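Local coordinates for protein glyoxalase-related enzyme, AraC type (Clostridium phytofermentans, PDB 3BT3) that is of unknown function but belongs to the glyoxalase-related VOC superfamily and probably forms part of an AraC-type transcription regulator, at residues G24-T29 with H82-E87; E41-S46 with K106-N111; K90-F95 with I138-E143; D114-I119 with C129-T134. All blocks are in the same frame, centred on the assembly; numbering follows the deposited sequence.

Overall arrangement
Contacts 1 and 3 join parallel strand pairs in two four-stranded mixed sheets, both with strand order 1-4-3-2. Their centres lie about 14 Å apart. Contact 4 shares the second sheet with contact 3, about 9 Å away between centres, and is nested inside the loop that contact 3 closes. Contact 2 packs the turn after helix 32-41 on the end of helix 101-110, its centre about 11 Å from that of contact 4. Along the chain contact 2 crosses contacts 1 and 3. Tyr27 OH probably hydrogen-bonds Thr133 OG1, tying contact 1 to contact 4. Leu43 of contact 2 packs on Leu139, Phe141 and Ile131. Contacts 1, 2 and 3 lie at the dimer interface.

Contact 1 (G24-T29 with H82-E87); sequences GPVYFT and HLFKGE
Phe28 crosses Phe84 obliquely on one face of a parallel strand pair. Its CB lies 3.3 Å from Glu87 O, where 82-87 leaves the strand. CG is set beside the backbone N (chi1 -63°), which carries the ring over toward Phe84. CD1 and then CE1 both rest on Phe84 CB, CE1 at 3.6 Å. CE1 also nears Phe84 CD2. The two ring planes are inclined at 32°, an oblique pair. On the same face, Val26 CG1 meets the edge of Phe84 at CE2, 3.8 Å away. On the other face, Leu83 CD2 touches Tyr27 CD2, the two side chains lying side by side.

The backbones are joined in parallel register. Phe84 N binds Tyr27 O at 3.1 Å, and Thr29 N binds Phe84 O at 2.9 Å. His82 ND1 adds a longer bond of 3.3 Å to Gly24 O, which lies in the ring plane at its edge.

His82 and Phe84 meet Phe95 of the second subunit edge-to-face. Strands 26-29 and 81-85 form the parallel pair of a 1-4-3-2 mixed sheet, consistent with the VOC fold. Strand 26-29 is outermost, and strand 58-64 flanks 81-85 on the far side. Leu83 reaches helix 32-41.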
loop_
_atom_site.group_PDB
_atom_site.type_symbol
_atom_site.label_atom_id
_atom_site.label_comp_id
_atom_site.label_asym_id
_atom_site.label_seq_id
_atom_site.Cartn_x
_atom_site.Cartn_y
_atom_site.Cartn_z
ATOM N N GLY A 24 2.406 -5.008 -1.004
ATOM C CA GLY A 24 1.197 -4.474 -1.599
ATOM C C GLY A 24 0.380 -3.733 -0.558
ATOM O O GLY A 24 0.358 -4.131 0.602
ATOM N N PRO A 25 -0.296 -2.641 -0.935
ATOM C CA PRO A 25 -1.114 -1.860 -0.001
ATOM C C PRO A 25 -2.263 -2.652 0.619
ATOM O O PRO A 25 -2.732 -3.636 0.040
ATOM C CB PRO A 25 -1.611 -0.697 -0.860
ATOM C CG PRO A 25 -1.569 -1.235 -2.254
ATOM C CD PRO A 25 -0.287 -2.021 -2.270
ATOM N N VAL A 26 -2.696 -2.228 1.806
ATOM C CA VAL A 26 -3.800 -2.886 2.499
ATOM C C VAL A 26 -5.112 -2.143 2.279
ATOM O O VAL A 26 -5.124 -0.929 2.087
ATOM C CB VAL A 26 -3.550 -2.978 4.007
ATOM C CG1 VAL A 26 -2.371 -3.899 4.268
ATOM C CG2 VAL A 26 -3.321 -1.578 4.589
ATOM N N TYR A 27 -6.217 -2.876 2.321
ATOM C CA TYR A 27 -7.538 -2.292 2.100
ATOM C C TYR A 27 -8.561 -3.019 2.988
ATOM O O TYR A 27 -8.636 -4.244 2.975
ATOM C CB TYR A 27 -7.882 -2.459 0.621
ATOM C CG TYR A 27 -9.158 -1.812 0.161
ATOM C CD1 TYR A 27 -9.133 -0.725 -0.717
ATOM C CD2 TYR A 27 -10.398 -2.309 0.567
ATOM C CE1 TYR A 27 -10.315 -0.155 -1.184
ATOM C CE2 TYR A 27 -11.577 -1.749 0.110
ATOM C CZ TYR A 27 -11.532 -0.676 -0.764
ATOM O OH TYR A 27 -12.704 -0.137 -1.228
ATOM N N PHE A 28 -9.345 -2.283 3.759
ATOM C CA PHE A 28 -10.312 -2.938 4.633
ATOM C C PHE A 28 -11.749 -2.860 4.141
ATOM O O PHE A 28 -12.175 -1.846 3.610
ATOM C CB PHE A 28 -10.183 -2.365 6.049
ATOM C CG PHE A 28 -8.847 -2.631 6.668
ATOM C CD1 PHE A 28 -8.583 -3.844 7.294
ATOM C CD2 PHE A 28 -7.810 -1.715 6.523
ATOM C CE1 PHE A 28 -7.298 -4.144 7.759
ATOM C CE2 PHE A 28 -6.533 -2.003 6.979
ATOM C CZ PHE A 28 -6.275 -3.222 7.598
ATOM N N THR A 29 -12.495 -3.945 4.317
ATOM C CA THR A 29 -13.883 -3.983 3.869
ATOM C C THR A 29 -14.793 -4.844 4.736
ATOM O O THR A 29 -14.380 -5.890 5.236
ATOM C CB THR A 29 -13.984 -4.491 2.398
ATOM O OG1 THR A 29 -15.359 -4.672 2.034
ATOM C CG2 THR A 29 -13.266 -5.812 2.245
ATOM N N HIS A 82 -4.346 -5.938 -0.736
ATOM C CA HIS A 82 -4.658 -7.088 0.102
ATOM C C HIS A 82 -5.980 -6.659 0.720
ATOM O O HIS A 82 -6.105 -5.515 1.140
ATOM C CB HIS A 82 -3.636 -7.271 1.223
ATOM C CG HIS A 82 -2.316 -7.805 0.767
ATOM N ND1 HIS A 82 -1.183 -7.024 0.685
ATOM C CD2 HIS A 82 -1.948 -9.050 0.381
ATOM C CE1 HIS A 82 -0.172 -7.766 0.266
ATOM N NE2 HIS A 82 -0.609 -8.998 0.076
ATOM N N LEU A 83 -6.962 -7.550 0.756
ATOM C CA LEU A 83 -8.263 -7.219 1.340
ATOM C C LEU A 83 -8.473 -7.969 2.656
ATOM O O LEU A 83 -8.351 -9.198 2.703
ATOM C CB LEU A 83 -9.387 -7.579 0.365
ATOM C CG LEU A 83 -9.261 -7.026 -1.065
ATOM C CD1 LEU A 83 -10.239 -7.747 -1.989
ATOM C CD2 LEU A 83 -9.529 -5.535 -1.072
ATOM N N PHE A 84 -8.785 -7.216 3.710
ATOM C CA PHE A 84 -9.034 -7.748 5.050
ATOM C C PHE A 84 -10.416 -7.287 5.527
ATOM O O PHE A 84 -10.889 -6.219 5.135
ATOM C CB PHE A 84 -7.990 -7.214 6.040
ATOM C CG PHE A 84 -6.583 -7.601 5.713
ATOM C CD1 PHE A 84 -6.110 -8.879 6.011
ATOM C CD2 PHE A 84 -5.731 -6.699 5.089
ATOM C CE1 PHE A 84 -4.799 -9.252 5.691
ATOM C CE2 PHE A 84 -4.423 -7.063 4.767
ATOM C CZ PHE A 84 -3.958 -8.345 5.068
ATOM N N LYS A 85 -11.051 -8.081 6.388
ATOM C CA LYS A 85 -12.360 -7.719 6.926
ATOM C C LYS A 85 -12.166 -6.601 7.950
ATOM O O LYS A 85 -11.290 -6.689 8.812
ATOM C CB LYS A 85 -13.012 -8.918 7.616
ATOM C CG LYS A 85 -14.513 -9.001 7.407
ATOM C CD LYS A 85 -15.284 -9.159 8.708
ATOM C CE LYS A 85 -15.045 -10.500 9.356
ATOM N NZ LYS A 85 -15.436 -11.602 8.445
ATOM N N GLY A 86 -12.974 -5.548 7.850
ATOM C CA GLY A 86 -12.867 -4.449 8.791
ATOM C C GLY A 86 -13.523 -3.171 8.308
ATOM O O GLY A 86 -14.088 -3.131 7.217
ATOM N N GLU A 87 -13.454 -2.121 9.121
ATOM C CA GLU A 87 -14.036 -0.838 8.746
ATOM C C GLU A 87 -13.290 -0.243 7.558
ATOM O O GLU A 87 -12.066 -0.125 7.577
ATOM C CB GLU A 87 -13.986 0.149 9.919
ATOM C CG GLU A 87 -15.054 -0.069 10.980
ATOM C CD GLU A 87 -16.480 0.057 10.432
ATOM O OE1 GLU A 87 -16.759 1.019 9.678
ATOM O OE2 GLU A 87 -17.322 -0.807 10.770
#

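Contact 2 (E41-S46 with K106-N111)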
loop_
_atom_site.group_PDB
_atom_site.type_symbol
_atom_site.label_atom_id
_atom_site.label_comp_id
_atom_site.label_asym_id
_atom_site.label_seq_id
_atom_site.Cartn_x
_atom_site.Cartn_y
_atom_site.Cartn_z
ATOM N N GLU A 41 -16.012 -4.802 -11.976
ATOM C CA GLU A 41 -16.941 -4.104 -12.854
ATOM C C GLU A 41 -16.599 -2.673 -13.220
ATOM O O GLU A 41 -16.891 -2.239 -14.328
ATOM C CB GLU A 41 -18.345 -4.134 -12.254
ATOM C CG GLU A 41 -18.929 -5.524 -12.121
ATOM C CD GLU A 41 -20.254 -5.520 -11.381
ATOM O OE1 GLU A 41 -21.136 -4.719 -11.763
ATOM O OE2 GLU A 41 -20.409 -6.311 -10.420
ATOM N N ILE A 42 -15.985 -1.938 -12.303
ATOM C CA ILE A 42 -15.671 -0.550 -12.574
ATOM C C ILE A 42 -14.250 -0.274 -13.040
ATOM O O ILE A 42 -14.049 0.475 -13.997
ATOM C CB ILE A 42 -15.957 0.322 -11.348
ATOM C CG1 ILE A 42 -17.383 0.064 -10.841
ATOM C CG2 ILE A 42 -15.747 1.781 -11.693
ATOM C CD1 ILE A 42 -18.448 0.059 -11.925
ATOM N N LEU A 43 -13.262 -0.864 -12.380
ATOM C CA LEU A 43 -11.883 -0.622 -12.770
ATOM C C LEU A 43 -11.325 -1.669 -13.723
ATOM O O LEU A 43 -10.230 -1.500 -14.260
ATOM C CB LEU A 43 -10.988 -0.536 -11.534
ATOM C CG LEU A 43 -11.203 0.658 -10.604
ATOM C CD1 LEU A 43 -10.074 0.690 -9.576
ATOM C CD2 LEU A 43 -11.234 1.962 -11.409
ATOM N N GLY A 44 -12.067 -2.753 -13.930
ATOM C CA GLY A 44 -11.595 -3.796 -14.824
ATOM C C GLY A 44 -10.475 -4.644 -14.241
ATOM O O GLY A 44 -9.676 -5.217 -14.979
ATOM N N TRP A 45 -10.409 -4.720 -12.917
ATOM C CA TRP A 45 -9.393 -5.520 -12.242
ATOM C C TRP A 45 -9.889 -6.954 -12.012
ATOM O O TRP A 45 -11.006 -7.304 -12.378
ATOM C CB TRP A 45 -9.047 -4.892 -10.892
ATOM C CG TRP A 45 -8.246 -3.640 -10.975
ATOM C CD1 TRP A 45 -8.297 -2.691 -11.960
ATOM C CD2 TRP A 45 -7.316 -3.155 -9.998
ATOM N NE1 TRP A 45 -7.459 -1.647 -11.651
ATOM C CE2 TRP A 45 -6.848 -1.905 -10.451
ATOM C CE3 TRP A 45 -6.837 -3.656 -8.779
ATOM C CZ2 TRP A 45 -5.925 -1.146 -9.729
ATOM C CZ3 TRP A 45 -5.920 -2.903 -8.061
ATOM C CH2 TRP A 45 -5.473 -1.659 -8.541
ATOM N N SER A 46 -9.049 -7.778 -11.402
ATOM C CA SER A 46 -9.410 -9.155 -11.106
ATOM C C SER A 46 -9.281 -9.379 -9.615
ATOM O O SER A 46 -8.550 -8.661 -8.937
ATOM C CB SER A 46 -8.500 -10.124 -11.861
ATOM O OG SER A 46 -8.795 -10.104 -13.244
ATOM N N LYS A 106 -12.600 7.201 -18.832
ATOM C CA LYS A 106 -13.640 6.811 -19.767
ATOM C C LYS A 106 -14.171 5.415 -19.433
ATOM O O LYS A 106 -15.380 5.161 -19.518
ATOM C CB LYS A 106 -13.083 6.844 -21.188
ATOM C CG LYS A 106 -14.064 6.444 -22.271
ATOM C CD LYS A 106 -13.510 6.837 -23.638
ATOM C CE LYS A 106 -14.393 6.365 -24.784
ATOM N NZ LYS A 106 -14.337 4.881 -24.964
ATOM N N TYR A 107 -13.270 4.516 -19.045
ATOM C CA TYR A 107 -13.669 3.157 -18.692
ATOM C C TYR A 107 -14.607 3.178 -17.488
ATOM O O TYR A 107 -15.674 2.570 -17.510
ATOM C CB TYR A 107 -12.440 2.319 -18.362
ATOM C CG TYR A 107 -12.723 0.843 -18.235
ATOM C CD1 TYR A 107 -13.039 0.079 -19.357
ATOM C CD2 TYR A 107 -12.638 0.199 -16.998
ATOM C CE1 TYR A 107 -13.255 -1.288 -19.257
ATOM C CE2 TYR A 107 -12.852 -1.170 -16.886
ATOM C CZ TYR A 107 -13.158 -1.910 -18.020
ATOM O OH TYR A 107 -13.337 -3.274 -17.930
ATOM N N VAL A 108 -14.192 3.882 -16.438
ATOM C CA VAL A 108 -14.989 4.001 -15.227
ATOM C C VAL A 108 -16.351 4.600 -15.577
ATOM O O VAL A 108 -17.394 4.011 -15.277
ATOM C CB VAL A 108 -14.276 4.896 -14.173
ATOM C CG1 VAL A 108 -15.198 5.165 -12.997
ATOM C CG2 VAL A 108 -13.003 4.214 -13.683
ATOM N N LYS A 109 -16.343 5.769 -16.216
ATOM C CA LYS A 109 -17.597 6.412 -16.599
ATOM C C LYS A 109 -18.450 5.480 -17.452
ATOM O O LYS A 109 -19.652 5.352 -17.238
ATOM C CB LYS A 109 -17.332 7.715 -17.363
ATOM C CG LYS A 109 -17.255 8.965 -16.476
ATOM C CD LYS A 109 -18.548 9.154 -15.686
ATOM C CE LYS A 109 -18.914 10.625 -15.516
ATOM N NZ LYS A 109 -17.943 11.392 -14.675
ATOM N N GLU A 110 -17.816 4.821 -18.415
ATOM C CA GLU A 110 -18.525 3.908 -19.296
ATOM C C GLU A 110 -19.178 2.776 -18.531
ATOM O O GLU A 110 -20.211 2.251 -18.960
ATOM C CB GLU A 110 -17.578 3.328 -20.348
ATOM C CG GLU A 110 -17.864 3.822 -21.749
ATOM C CD GLU A 110 -17.627 5.318 -21.909
ATOM O OE1 GLU A 110 -18.110 6.103 -21.056
ATOM O OE2 GLU A 110 -16.960 5.708 -22.897
ATOM N N ASN A 111 -18.585 2.394 -17.404
ATOM C CA ASN A 111 -19.153 1.313 -16.616
ATOM C C ASN A 111 -20.174 1.761 -15.581
ATOM O O ASN A 111 -20.540 0.998 -14.691
ATOM C CB ASN A 111 -18.045 0.482 -15.977
ATOM C CG ASN A 111 -17.414 -0.481 -16.965
ATOM O OD1 ASN A 111 -18.105 -1.318 -17.555
ATOM N ND2 ASN A 111 -16.102 -0.370 -17.156
#
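The Tyr107 ring turns its edge to Gly44, with CE2 3.4 Å from Gly44 N close to the ring plane. The carbonyl carbon of Leu43 meets the same edge. Over one face of this ring lies the amide of Asn111, with ND2 3.3 Å above the plane and over the centre. Asn111 lies between this ring face and Glu41 O. Its CG is 3.2 Å from Glu41 O, but the ND2 angle is too poor for a hydrogen bond. Leu43 CD1 lies over one face of the Trp45 ring, offset toward the rim. With CG anti to its own N (chi1 -169°), Tyr107 reaches across the turn until OH is 3.6 Å from Gly44 CA.

Two helix ends meet here. Gly44 leaves helix 32-41 with a positive phi and starts the turn into strand 46-52. Asn111 is likewise the first residue past helix 101-110. Each helix follows the first strand of its four-stranded sheet, as in the paired beta-alpha-beta-beta-beta modules of the VOC fold.

Beside the ring the contact is apolar. Ile42 crosses Val108 at about a right angle, its CG2 3.7 Å from Val108 CG1. Leu43 runs alongside Val108, with CD2 3.7 Å from Val108 CG2. Ile42 CD1 ends 3.6 Å from Asn111 O. Trp113 covers Ile42 and Val108. Leu43 O is held by Tyr18 OH of the second subunit.

Contact 3 (K90-F95 with I138-E143); sequences KGVAGF and ILRFFE
Gly91 and Ile138 open a ladder of backbone hydrogen bonds between two parallel strands. Ile138 N gives a bond of 2.8 Å to Gly91 O. Ile138 O then takes Ala93 N at 2.8 Å, nearly straight and in the carbonyl plane. The same oxygen receives a weak second bond from Gly94 N at 3.5 Å. This doubling marks a beta bulge: Val92 pairs with Ile138, but Gly94 pairs with Leu139, one residue out of step. Beyond it Arg140 N returns to Gly94 O at 2.8 Å, and Phe95 faces Arg140. Strands 92-99 and 138-144 are the parallel pair of the second mixed sheet, consistent with the VOC fold.

The aromatic part is Phe95 with Phe142. Phe142 CE2 lies over one face of the Phe95 ring, 3.5 Å above its plane and offset toward the rim. The planes are inclined at 33°, so the pair is oblique. Phe142 holds CG between its backbone N and carbonyl carbon (chi1 70°), which stands the ring up against Phe95.

A flat charged group joins from the same strand. The guanidinium of Arg140 lays one face on Phe95 CE1, which is 3.8 Å above its plane and over its centre. Its NH2 makes a salt bridge to Glu128, so the charge is answered on the neighbouring strand.

Among apolar contacts, Val92 CG2 crosses the Arg140 chain at CD, and Leu139 CD2 lies beside Gly94.

Val92, Phe95 and Arg140 also pack on Phe28, Val26 and Phe84 of the second subunit. The chemistry suggests a greasy, aromatic sheet face for the dimer, with the guanidinium probably held in orientation by Phe95 and Glu128.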
loop_
_atom_site.group_PDB
_atom_site.type_symbol
_atom_site.label_atom_id
_atom_site.label_comp_id
_atom_site.label_asym_id
_atom_site.label_seq_id
_atom_site.Cartn_x
_atom_site.Cartn_y
_atom_site.Cartn_z
ATOM N N LYS A 90 -11.285 5.601 5.708
ATOM C CA LYS A 90 -11.894 6.905 5.451
ATOM C C LYS A 90 -10.761 7.799 4.978
ATOM O O LYS A 90 -9.833 8.087 5.727
ATOM C CB LYS A 90 -12.503 7.487 6.725
ATOM C CG LYS A 90 -13.591 6.624 7.337
ATOM C CD LYS A 90 -14.063 7.216 8.651
ATOM C CE LYS A 90 -15.100 6.330 9.315
ATOM N NZ LYS A 90 -15.439 6.839 10.678
ATOM N N GLY A 91 -10.828 8.229 3.729
ATOM C CA GLY A 91 -9.772 9.059 3.183
ATOM C C GLY A 91 -9.058 8.310 2.070
ATOM O O GLY A 91 -9.622 7.387 1.471
ATOM N N VAL A 92 -7.816 8.698 1.803
ATOM C CA VAL A 92 -7.011 8.088 0.756
ATOM C C VAL A 92 -6.481 6.705 1.116
ATOM O O VAL A 92 -5.833 6.522 2.146
ATOM C CB VAL A 92 -5.813 8.997 0.391
ATOM C CG1 VAL A 92 -4.884 8.260 -0.558
ATOM C CG2 VAL A 92 -6.312 10.296 -0.243
ATOM N N ALA A 93 -6.745 5.738 0.245
ATOM C CA ALA A 93 -6.306 4.366 0.459
ATOM C C ALA A 93 -5.326 3.903 -0.607
ATOM O O ALA A 93 -4.707 2.860 -0.462
ATOM C CB ALA A 93 -7.512 3.429 0.474
ATOM N N GLY A 94 -5.201 4.671 -1.685
ATOM C CA GLY A 94 -4.306 4.299 -2.766
ATOM C C GLY A 94 -3.747 5.491 -3.524
ATOM O O GLY A 94 -4.420 6.506 -3.715
ATOM N N PHE A 95 -2.503 5.357 -3.965
ATOM C CA PHE A 95 -1.808 6.412 -4.688
ATOM C C PHE A 95 -1.002 5.719 -5.766
ATOM O O PHE A 95 0.163 5.407 -5.562
ATOM C CB PHE A 95 -0.877 7.152 -3.723
ATOM C CG PHE A 95 -0.124 8.283 -4.354
ATOM C CD1 PHE A 95 -0.804 9.341 -4.955
ATOM C CD2 PHE A 95 1.265 8.303 -4.334
ATOM C CE1 PHE A 95 -0.114 10.405 -5.527
ATOM C CE2 PHE A 95 1.970 9.366 -4.903
ATOM C CZ PHE A 95 1.275 10.423 -5.501
ATOM N N ILE A 138 -10.857 6.572 -0.950
ATOM C CA ILE A 138 -10.414 7.344 -2.092
ATOM C C ILE A 138 -9.194 6.703 -2.737
ATOM O O ILE A 138 -8.245 6.315 -2.048
ATOM C CB ILE A 138 -10.013 8.788 -1.682
ATOM C CG1 ILE A 138 -11.193 9.506 -1.018
ATOM C CG2 ILE A 138 -9.505 9.543 -2.893
ATOM C CD1 ILE A 138 -12.468 9.509 -1.839
ATOM N N LEU A 139 -9.219 6.597 -4.059
ATOM C CA LEU A 139 -8.085 6.059 -4.791
ATOM C C LEU A 139 -7.597 7.158 -5.715
ATOM O O LEU A 139 -8.365 7.685 -6.530
ATOM C CB LEU A 139 -8.481 4.846 -5.632
ATOM C CG LEU A 139 -8.986 3.607 -4.909
ATOM C CD1 LEU A 139 -9.185 2.490 -5.913
ATOM C CD2 LEU A 139 -7.982 3.195 -3.837
ATOM N N ARG A 140 -6.321 7.502 -5.588
ATOM C CA ARG A 140 -5.732 8.533 -6.431
ATOM C C ARG A 140 -4.957 7.905 -7.583
ATOM O O ARG A 140 -4.158 6.992 -7.395
ATOM C CB ARG A 140 -4.814 9.432 -5.601
ATOM C CG ARG A 140 -5.556 10.234 -4.531
ATOM C CD ARG A 140 -4.619 11.105 -3.708
ATOM N NE ARG A 140 -3.856 12.015 -4.551
ATOM C CZ ARG A 140 -2.878 12.803 -4.114
ATOM N NH1 ARG A 140 -2.536 12.800 -2.833
ATOM N NH2 ARG A 140 -2.233 13.595 -4.958
ATOM N N PHE A 141 -5.218 8.389 -8.787
ATOM C CA PHE A 141 -4.542 7.888 -9.974
ATOM C C PHE A 141 -3.815 9.060 -10.623
ATOM O O PHE A 141 -4.367 10.159 -10.731
ATOM C CB PHE A 141 -5.564 7.299 -10.949
ATOM C CG PHE A 141 -6.220 6.036 -10.451
ATOM C CD1 PHE A 141 -5.621 4.795 -10.659
ATOM C CD2 PHE A 141 -7.428 6.085 -9.767
ATOM C CE1 PHE A 141 -6.218 3.622 -10.195
ATOM C CE2 PHE A 141 -8.034 4.918 -9.296
ATOM C CZ PHE A 141 -7.432 3.687 -9.512
ATOM N N PHE A 142 -2.572 8.852 -11.036
ATOM C CA PHE A 142 -1.852 9.939 -11.675
ATOM C C PHE A 142 -0.963 9.449 -12.792
ATOM O O PHE A 142 -0.566 8.284 -12.823
ATOM C CB PHE A 142 -1.029 10.735 -10.642
ATOM C CG PHE A 142 0.156 9.990 -10.091
ATOM C CD1 PHE A 142 1.374 9.997 -10.764
ATOM C CD2 PHE A 142 0.045 9.259 -8.912
ATOM C CE1 PHE A 142 2.466 9.281 -10.270
ATOM C CE2 PHE A 142 1.127 8.543 -8.410
ATOM C CZ PHE A 142 2.342 8.554 -9.092
ATOM N N GLU A 143 -0.685 10.351 -13.725
ATOM C CA GLU A 143 0.182 10.069 -14.862
ATOM C C GLU A 143 1.023 11.320 -15.069
ATOM O O GLU A 143 0.489 12.427 -15.228
ATOM C CB GLU A 143 -0.641 9.775 -16.116
ATOM C CG GLU A 143 0.202 9.333 -17.296
ATOM C CD GLU A 143 -0.627 8.918 -18.502
ATOM O OE1 GLU A 143 -0.042 8.343 -19.444
ATOM O OE2 GLU A 143 -1.853 9.167 -18.519
#

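Contact 4 (D114-I119 with C129-T134)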
loop_
_atom_site.group_PDB
_atom_site.type_symbol
_atom_site.label_atom_id
_atom_site.label_comp_id
_atom_site.label_asym_id
_atom_site.label_seq_id
_atom_site.Cartn_x
_atom_site.Cartn_y
_atom_site.Cartn_z
ATOM N N ASP A 114 -20.159 7.105 -11.346
ATOM C CA ASP A 114 -20.079 8.554 -11.474
ATOM C C ASP A 114 -19.262 9.267 -10.415
ATOM O O ASP A 114 -19.019 10.466 -10.533
ATOM C CB ASP A 114 -21.480 9.170 -11.518
ATOM C CG ASP A 114 -22.071 9.152 -12.916
ATOM O OD1 ASP A 114 -21.322 9.485 -13.868
ATOM O OD2 ASP A 114 -23.271 8.816 -13.070
ATOM N N GLN A 115 -18.840 8.537 -9.387
ATOM C CA GLN A 115 -18.044 9.128 -8.325
ATOM C C GLN A 115 -16.556 9.058 -8.663
ATOM O O GLN A 115 -15.775 8.351 -8.018
ATOM C CB GLN A 115 -18.317 8.422 -7.001
ATOM C CG GLN A 115 -19.775 8.403 -6.598
ATOM C CD GLN A 115 -19.976 7.724 -5.259
ATOM O OE1 GLN A 115 -19.550 8.238 -4.225
ATOM N NE2 GLN A 115 -20.614 6.556 -5.270
ATOM N N ILE A 116 -16.190 9.799 -9.700
ATOM C CA ILE A 116 -14.825 9.903 -10.193
ATOM C C ILE A 116 -14.650 11.390 -10.501
ATOM O O ILE A 116 -15.447 11.970 -11.227
ATOM C CB ILE A 116 -14.640 9.075 -11.492
ATOM C CG1 ILE A 116 -13.400 9.534 -12.262
ATOM C CG2 ILE A 116 -15.846 9.239 -12.390
ATOM C CD1 ILE A 116 -12.106 9.309 -11.547
ATOM N N SER A 117 -13.628 12.012 -9.930
ATOM C CA SER A 117 -13.383 13.429 -10.165
ATOM C C SER A 117 -12.872 13.623 -11.583
ATOM O O SER A 117 -12.493 12.660 -12.246
ATOM C CB SER A 117 -12.325 13.958 -9.192
ATOM O OG SER A 117 -11.040 13.510 -9.577
ATOM N N ASP A 118 -12.870 14.864 -12.053
ATOM C CA ASP A 118 -12.358 15.150 -13.386
ATOM C C ASP A 118 -10.835 15.049 -13.339
ATOM O O ASP A 118 -10.234 15.097 -12.268
ATOM C CB ASP A 118 -12.766 16.563 -13.836
ATOM C CG ASP A 118 -14.209 16.635 -14.344
ATOM O OD1 ASP A 118 -14.513 16.016 -15.393
ATOM O OD2 ASP A 118 -15.035 17.314 -13.694
ATOM N N ILE A 119 -10.216 14.885 -14.502
ATOM C CA ILE A 119 -8.764 14.813 -14.596
ATOM C C ILE A 119 -8.205 16.237 -14.549
ATOM O O ILE A 119 -8.683 17.123 -15.254
ATOM C CB ILE A 119 -8.324 14.157 -15.918
ATOM C CG1 ILE A 119 -8.733 12.682 -15.928
ATOM C CG2 ILE A 119 -6.813 14.313 -16.104
ATOM C CD1 ILE A 119 -8.303 11.924 -17.173
ATOM N N CYS A 129 -6.682 12.184 -11.021
ATOM C CA CYS A 129 -8.106 12.144 -10.749
ATOM C C CYS A 129 -8.252 11.103 -9.654
ATOM O O CYS A 129 -7.465 10.160 -9.579
ATOM C CB CYS A 129 -8.914 11.737 -11.988
ATOM S SG CYS A 129 -8.803 10.001 -12.458
ATOM N N SER A 130 -9.230 11.292 -8.782
ATOM C CA SER A 130 -9.442 10.338 -7.715
ATOM C C SER A 130 -10.805 9.675 -7.868
ATOM O O SER A 130 -11.740 10.257 -8.414
ATOM C CB SER A 130 -9.289 11.023 -6.350
ATOM O OG SER A 130 -10.110 12.164 -6.242
ATOM N N ILE A 131 -10.898 8.436 -7.405
ATOM C CA ILE A 131 -12.126 7.669 -7.502
ATOM C C ILE A 131 -12.543 7.262 -6.107
ATOM O O ILE A 131 -11.699 6.949 -5.275
ATOM C CB ILE A 131 -11.905 6.391 -8.338
ATOM C CG1 ILE A 131 -11.313 6.777 -9.694
ATOM C CG2 ILE A 131 -13.218 5.627 -8.520
ATOM C CD1 ILE A 131 -11.053 5.605 -10.615
ATOM N N THR A 132 -13.843 7.286 -5.850
ATOM C CA THR A 132 -14.370 6.872 -4.565
ATOM C C THR A 132 -14.849 5.443 -4.792
ATOM O O THR A 132 -15.594 5.194 -5.737
ATOM C CB THR A 132 -15.560 7.738 -4.149
ATOM O OG1 THR A 132 -15.149 9.109 -4.069
ATOM C CG2 THR A 132 -16.092 7.284 -2.796
ATOM N N THR A 133 -14.419 4.507 -3.948
ATOM C CA THR A 133 -14.821 3.112 -4.119
ATOM C C THR A 133 -16.194 2.858 -3.538
ATOM O O THR A 133 -16.778 3.736 -2.905
ATOM C CB THR A 133 -13.843 2.132 -3.434
ATOM O OG1 THR A 133 -13.941 2.258 -2.004
ATOM C CG2 THR A 133 -12.434 2.416 -3.872
ATOM N N THR A 134 -16.693 1.643 -3.745
ATOM C CA THR A 134 -18.006 1.248 -3.238
ATOM C C THR A 134 -17.984 1.240 -1.718
ATOM O O THR A 134 -19.028 1.229 -1.081
ATOM C CB THR A 134 -18.415 -0.177 -3.723
ATOM O OG1 THR A 134 -19.768 -0.448 -3.340
ATOM C CG2 THR A 134 -17.526 -1.240 -3.092
#
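Ile116 and Ser117 lie along residues 129-132 of strand 126-132 and grip them through backbone and side chain. Ser117 N binds Ser130 O at 3.0 Å. In return Ser130 N binds Ser117 OG, also at 3.0 Å. The hydroxyl oxygen takes the place a backbone carbonyl would probably hold in a regular antiparallel pair. With OG between backbone N and carbonyl carbon (chi1 75°), the oxygen lies toward Ser130 N. The hydroxyl hydrogen goes to Asp118 O at 3.2 Å, so OG both accepts and donates. Farther along, Thr132 N meets Gln115 O at 3.1 Å, in an almost straight bond of 177°.

The side chains pack beside these bonds. Ile116 CD1 lies 3.5 Å from Cys129 SG and beside Ile131. Ile119 CG1 covers Cys129 CB at 4.1 Å. Gln115 OE1 is 3.9 Å from Thr132 CG2.

The next shell surrounds these groups. Gln115 is the centre of an inverse gamma turn, and its carbonyl points to Thr132 N. Trp113 NE1 adds a weak hydrogen bond to that carbonyl. Helix 101-110 carries His105 and Lys109 against Ile116. Trp38 of helix 32-41 packs on Ile131. On its other side, strand 126-132 pairs with 138-144 through backbone bonds of Cys129 and Ile131.

With a single bridge, at Ile116 and Ile131, the 114-119 chain is a connection and not a regular strand. It runs antiparallel to 129-132 and leads into edge strand 120-122 of a four-stranded mixed sheet, consistent with the VOC fold.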